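Local structure of oxygen-independent coproporphyrinogen III oxidase (Escherichia coli, 1OLT) at residues Arg180-Glu185 / Arg253-Ala258. The protein catalyses the oxygen-independent oxidative decarboxylation of two propionate groups of coproporphyrinogen III to vinyl groups in heme biosynthesis, as a radical S-adenosylmethionine enzyme. Residues are numbered along the deposited sequence; the frame is centred on the assembly and turned at random.
Sequences RLVNRE and RKIKDA. With SAM (S-adenosylmethionine), chain C.
L181 O and K254 O are joined by one water, which donates to both carbonyls, at 2.8 Å from L181 O and 2.7 Å from K254 O. No direct hydrogen bond links 180-185 to 253-258, and this water supplies a polar bridge between them. Beside it the contact turns apolar: I255 CD1 comes to 4.0 Å from V182 CG1, methyl against methyl, while I255 CG1 comes within 4.2 Å of L181 O. In V182 the CG1 branch stands anti to the carbonyl carbon (chi1 -56°), and it is this branch that meets the isoleucine; both side chains are buried, and the V182 side chain also lies close to F68 of the cluster-binding loop. Helix 176-182 ends here in a Schellman motif, with N183 at positive phi; separately, the side chain of N183 reaches out through ND2 to a hydrogen bond with L65 O.

Past that turn the chain reaches the cofactors. R184, extended from CG to NE, sets its guanidinium edge-on to the carboxylate of an S-adenosylmethionine in a paired, nearly straight grip: R184 NH1 to O of the ligand is 2.9 Å at 169°, and R184 NH2 to its OXT is 2.9 Å at 173°. A hydrogen bond from R184 NE to Q186 OE1 helps fix the rotation of the guanidinium, and R184 also touches the iron-sulfur cluster. A leucine here would probably leave the carboxylate without either bond and without this positive partner, making the methionine end of the ligand less firmly placed. The water and the methyl pair thus join the end of helix 176-182 to the loop between strand 236-241 and helix 263-279, within the radical SAM core, where R184 forms part of the binding site for the second S-adenosylmethionine.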
ATOM      1  N   ARG A 180     -23.005  -9.753   3.405  0.80 12.89           N
ATOM      2  CA  ARG A 180     -24.253  -9.066   3.632  0.80 13.69           C
ATOM      3  C   ARG A 180     -24.105  -8.026   4.738  0.80 14.11           C
ATOM      4  O   ARG A 180     -24.585  -6.888   4.577  0.80 14.44           O
ATOM      5  CB  ARG A 180     -25.331 -10.043   3.982  0.80 14.24           C
ATOM      6  CG  ARG A 180     -26.668  -9.462   4.301  0.80 14.81           C
ATOM      7  CD  ARG A 180     -27.740 -10.524   4.161  0.80 18.59           C
ATOM      8  NE  ARG A 180     -27.960 -10.826   2.713  0.80 16.99           N
ATOM      9  CZ  ARG A 180     -29.014 -11.422   2.258  0.80 17.00           C
ATOM     10  NH1 ARG A 180     -30.067 -11.798   3.096  0.80 16.95           N
ATOM     11  NH2 ARG A 180     -29.051 -11.633   0.974  0.80 15.61           N
ATOM     12  N   LEU A 181     -23.439  -8.395   5.831  1.00 13.50           N
ATOM     13  CA  LEU A 181     -23.203  -7.459   6.957  1.00 14.05           C
ATOM     14  C   LEU A 181     -22.329  -6.242   6.637  1.00 13.62           C
ATOM     15  O   LEU A 181     -22.414  -5.222   7.317  1.00 13.80           O
ATOM     16  CB  LEU A 181     -22.642  -8.187   8.163  1.00 14.18           C
ATOM     17  CG  LEU A 181     -23.602  -9.199   8.729  1.00 16.40           C
ATOM     18  CD1 LEU A 181     -22.829 -10.059   9.699  1.00 19.32           C
ATOM     19  CD2 LEU A 181     -24.853  -8.595   9.458  1.00 19.17           C
ATOM     20  N   VAL A 182     -21.519  -6.307   5.590  1.00 13.20           N
ATOM     21  CA  VAL A 182     -20.687  -5.195   5.211  1.00 11.95           C
ATOM     22  C   VAL A 182     -21.068  -4.618   3.867  1.00 13.11           C
ATOM     23  O   VAL A 182     -20.352  -3.749   3.350  1.00 11.60           O
ATOM     24  CB  VAL A 182     -19.166  -5.536   5.243  1.00 13.23           C
ATOM     25  CG1 VAL A 182     -18.746  -6.046   6.594  1.00 14.79           C
ATOM     26  CG2 VAL A 182     -18.758  -6.569   4.146  1.00 15.04           C
ATOM     27  N   ASN A 183     -22.223  -5.025   3.318  1.00 12.56           N
ATOM     28  CA  ASN A 183     -22.703  -4.493   2.049  1.00 12.28           C
ATOM     29  C   ASN A 183     -21.752  -4.703   0.913  1.00 11.87           C
ATOM     30  O   ASN A 183     -21.550  -3.792   0.096  1.00 12.05           O
ATOM     31  CB  ASN A 183     -23.071  -2.980   2.174  1.00 11.50           C
ATOM     32  CG  ASN A 183     -23.927  -2.501   1.042  1.00 12.30           C
ATOM     33  OD1 ASN A 183     -24.705  -3.310   0.414  1.00 13.42           O
ATOM     34  ND2 ASN A 183     -23.839  -1.150   0.736  1.00 10.11           N
ATOM     35  N   ARG A 184     -21.157  -5.911   0.839  1.00 12.97           N
ATOM     36  CA  ARG A 184     -20.270  -6.251  -0.242  1.00 13.58           C
ATOM     37  C   ARG A 184     -20.638  -7.618  -0.861  1.00 14.57           C
ATOM     38  O   ARG A 184     -19.797  -8.483  -1.087  1.00 13.15           O
ATOM     39  CB  ARG A 184     -18.794  -6.239   0.146  1.00 14.34           C
ATOM     40  CG  ARG A 184     -17.886  -6.067  -1.154  1.00 15.54           C
ATOM     41  CD  ARG A 184     -16.585  -6.350  -0.863  1.00 17.07           C
ATOM     42  NE  ARG A 184     -15.737  -6.421  -2.019  1.00 17.23           N
ATOM     43  CZ  ARG A 184     -14.887  -5.494  -2.437  1.00 16.94           C
ATOM     44  NH1 ARG A 184     -14.812  -4.293  -1.867  1.00 14.70           N
ATOM     45  NH2 ARG A 184     -14.096  -5.803  -3.465  1.00 15.87           N
ATOM     46  N   GLU A 185     -21.919  -7.779  -1.142  1.00 14.06           N
ATOM     47  CA  GLU A 185     -22.405  -8.927  -1.860  1.00 14.65           C
ATOM     48  C   GLU A 185     -21.684  -8.951  -3.225  1.00 14.26           C
ATOM     49  O   GLU A 185     -21.646  -7.970  -3.926  1.00 13.22           O
ATOM     50  CB  GLU A 185     -23.901  -8.819  -2.098  1.00 14.66           C
ATOM     51  CG  GLU A 185     -24.455  -9.892  -3.011  1.00 21.26           C
ATOM     52  CD  GLU A 185     -24.431 -11.229  -2.360  1.00 25.95           C
ATOM     53  OE1 GLU A 185     -24.601 -11.245  -1.106  1.00 31.97           O
ATOM     54  OE2 GLU A 185     -24.274 -12.268  -3.119  1.00 29.55           O
ATOM     55  N   ARG A 253     -20.337   2.519  11.225  1.00 13.77           N
ATOM     56  CA  ARG A 253     -21.433   2.535  12.228  1.00 14.99           C
ATOM     57  C   ARG A 253     -22.503   1.548  11.912  1.00 14.99           C
ATOM     58  O   ARG A 253     -23.226   1.161  12.795  1.00 15.32           O
ATOM     59  CB  ARG A 253     -22.039   3.938  12.453  1.00 15.92           C
ATOM     60  CG  ARG A 253     -20.975   4.991  12.735  1.00 16.78           C
ATOM     61  CD  ARG A 253     -21.464   6.438  12.769  1.00 17.87           C
ATOM     62  NE  ARG A 253     -20.305   7.273  12.596  1.00 20.49           N
ATOM     63  CZ  ARG A 253     -20.316   8.538  12.247  1.00 17.56           C
ATOM     64  NH1 ARG A 253     -21.455   9.176  12.028  1.00 19.44           N
ATOM     65  NH2 ARG A 253     -19.171   9.137  12.061  1.00 18.21           N
ATOM     66  N   LYS A 254     -22.557   1.081  10.671  0.80 15.68           N
ATOM     67  CA  LYS A 254     -23.529   0.033  10.298  0.80 16.81           C
ATOM     68  C   LYS A 254     -23.093  -1.330  10.707  0.80 16.81           C
ATOM     69  O   LYS A 254     -23.874  -2.269  10.596  0.80 18.07           O
ATOM     70  CB  LYS A 254     -23.781   0.076   8.772  0.80 17.25           C
ATOM     71  CG  LYS A 254     -24.506   1.357   8.386  0.80 20.23           C
ATOM     72  CD  LYS A 254     -25.332   1.270   7.112  0.80 23.20           C
ATOM     73  CE  LYS A 254     -26.429   2.367   7.056  0.80 22.92           C
ATOM     74  NZ  LYS A 254     -27.753   1.720   7.070  0.80 22.14           N
ATOM     75  N   ILE A 255     -21.835  -1.465  11.145  1.00 16.18           N
ATOM     76  CA  ILE A 255     -21.312  -2.707  11.636  1.00 17.01           C
ATOM     77  C   ILE A 255     -21.570  -2.753  13.157  1.00 18.87           C
ATOM     78  O   ILE A 255     -21.277  -1.835  13.860  1.00 19.75           O
ATOM     79  CB  ILE A 255     -19.808  -2.820  11.252  1.00 16.22           C
ATOM     80  CG1 ILE A 255     -19.686  -3.055   9.749  1.00 14.66           C
ATOM     81  CG2 ILE A 255     -19.123  -3.928  11.996  1.00 17.15           C
ATOM     82  CD1 ILE A 255     -18.300  -3.036   9.237  1.00 15.62           C
ATOM     83  N   LYS A 256     -22.166  -3.836  13.624  0.50 19.82           N
ATOM     84  CA  LYS A 256     -22.390  -4.056  15.048  0.50 20.89           C
ATOM     85  C   LYS A 256     -21.074  -4.524  15.714  0.50 20.83           C
ATOM     86  O   LYS A 256     -20.491  -5.550  15.337  0.50 19.23           O
ATOM     87  CB  LYS A 256     -23.475  -5.141  15.290  0.50 21.50           C
ATOM     88  CG  LYS A 256     -24.953  -4.746  15.082  0.50 23.27           C
ATOM     89  CD  LYS A 256     -25.376  -3.495  15.885  0.50 24.13           C
ATOM     90  CE  LYS A 256     -26.888  -3.424  16.084  0.50 25.21           C
ATOM     91  NZ  LYS A 256     -27.262  -2.769  17.371  0.50 25.68           N
ATOM     92  N   ASP A 257     -20.620  -3.770  16.705  1.00 20.58           N
ATOM     93  CA  ASP A 257     -19.428  -4.138  17.474  1.00 22.30           C
ATOM     94  C   ASP A 257     -19.545  -5.553  18.084  1.00 22.15           C
ATOM     95  O   ASP A 257     -18.597  -6.316  18.090  1.00 22.49           O
ATOM     96  CB  ASP A 257     -19.205  -3.087  18.594  1.00 24.04           C
ATOM     97  CG  ASP A 257     -18.604  -1.798  18.053  1.00 27.32           C
ATOM     98  OD1 ASP A 257     -18.951  -1.303  16.957  1.00 31.94           O
ATOM     99  OD2 ASP A 257     -17.720  -1.221  18.672  1.00 36.96           O
ATOM    100  N   ALA A 258     -20.721  -5.928  18.515  1.00 21.86           N
ATOM    101  CA  ALA A 258     -20.915  -7.254  19.051  1.00 22.10           C
ATOM    102  C   ALA A 258     -20.714  -8.403  18.079  1.00 21.74           C
ATOM    103  O   ALA A 258     -20.524  -9.536  18.523  1.00 21.35           O
ATOM    104  CB  ALA A 258     -22.320  -7.359  19.740  1.00 22.91           C
TER
HETATM  105  N   SAM C 501     -12.031  -0.444  -4.598  1.00 18.66           N
HETATM  106  CA  SAM C 501     -11.537  -1.772  -4.932  1.00 18.10           C
HETATM  107  C   SAM C 501     -12.194  -2.906  -4.135  1.00 19.26           C
HETATM  108  O   SAM C 501     -12.792  -2.629  -3.039  1.00 18.76           O
HETATM  109  OXT SAM C 501     -12.147  -3.996  -4.669  1.00 17.52           O
HETATM  110  CB  SAM C 501     -10.028  -1.757  -4.619  1.00 19.99           C
HETATM  111  CG  SAM C 501      -9.501  -2.073  -3.245  0.60 20.95           C
HETATM  112  SD  SAM C 501      -9.792  -0.847  -1.995  0.60 19.90           S
HETATM  113  CE  SAM C 501      -9.143   0.682  -2.683  0.60 22.10           C
HETATM  114  C5' SAM C 501      -8.288  -1.085  -0.901  0.60 21.76           C
HETATM  115  C4' SAM C 501      -8.313  -2.189   0.214  1.00 20.01           C
HETATM  116  O4' SAM C 501      -8.294  -1.674   1.539  1.00 22.97           O
HETATM  117  C3' SAM C 501      -9.567  -3.030   0.207  1.00 21.30           C
HETATM  118  O3' SAM C 501      -9.629  -3.969  -0.873  1.00 21.66           O
HETATM  119  C2' SAM C 501      -9.598  -3.632   1.617  1.00 19.23           C
HETATM  120  O2' SAM C 501      -8.987  -4.922   1.635  1.00 19.09           O
HETATM  121  C1' SAM C 501      -8.745  -2.681   2.420  1.00 18.71           C
HETATM  122  N9  SAM C 501      -9.455  -2.025   3.500  1.00 19.12           N
HETATM  123  C8  SAM C 501     -10.347  -0.997   3.335  1.00 17.55           C
HETATM  124  N7  SAM C 501     -10.789  -0.612   4.528  1.00 16.68           N
HETATM  125  C5  SAM C 501     -10.159  -1.384   5.470  1.00 19.03           C
HETATM  126  C6  SAM C 501     -10.223  -1.422   6.874  1.00 20.30           C
HETATM  127  N6  SAM C 501     -10.988  -0.599   7.590  1.00 16.44           N
HETATM  128  N1  SAM C 501      -9.447  -2.341   7.525  1.00 19.15           N
HETATM  129  C2  SAM C 501      -8.629  -3.215   6.800  1.00 21.62           C
HETATM  130  N3  SAM C 501      -8.557  -3.176   5.449  1.00 18.02           N
HETATM  131  C4  SAM C 501      -9.326  -2.275   4.805  1.00 18.27           C
HETATM  132  O   HOH W   1     -23.731  -4.882   9.769  1.00 25.42           O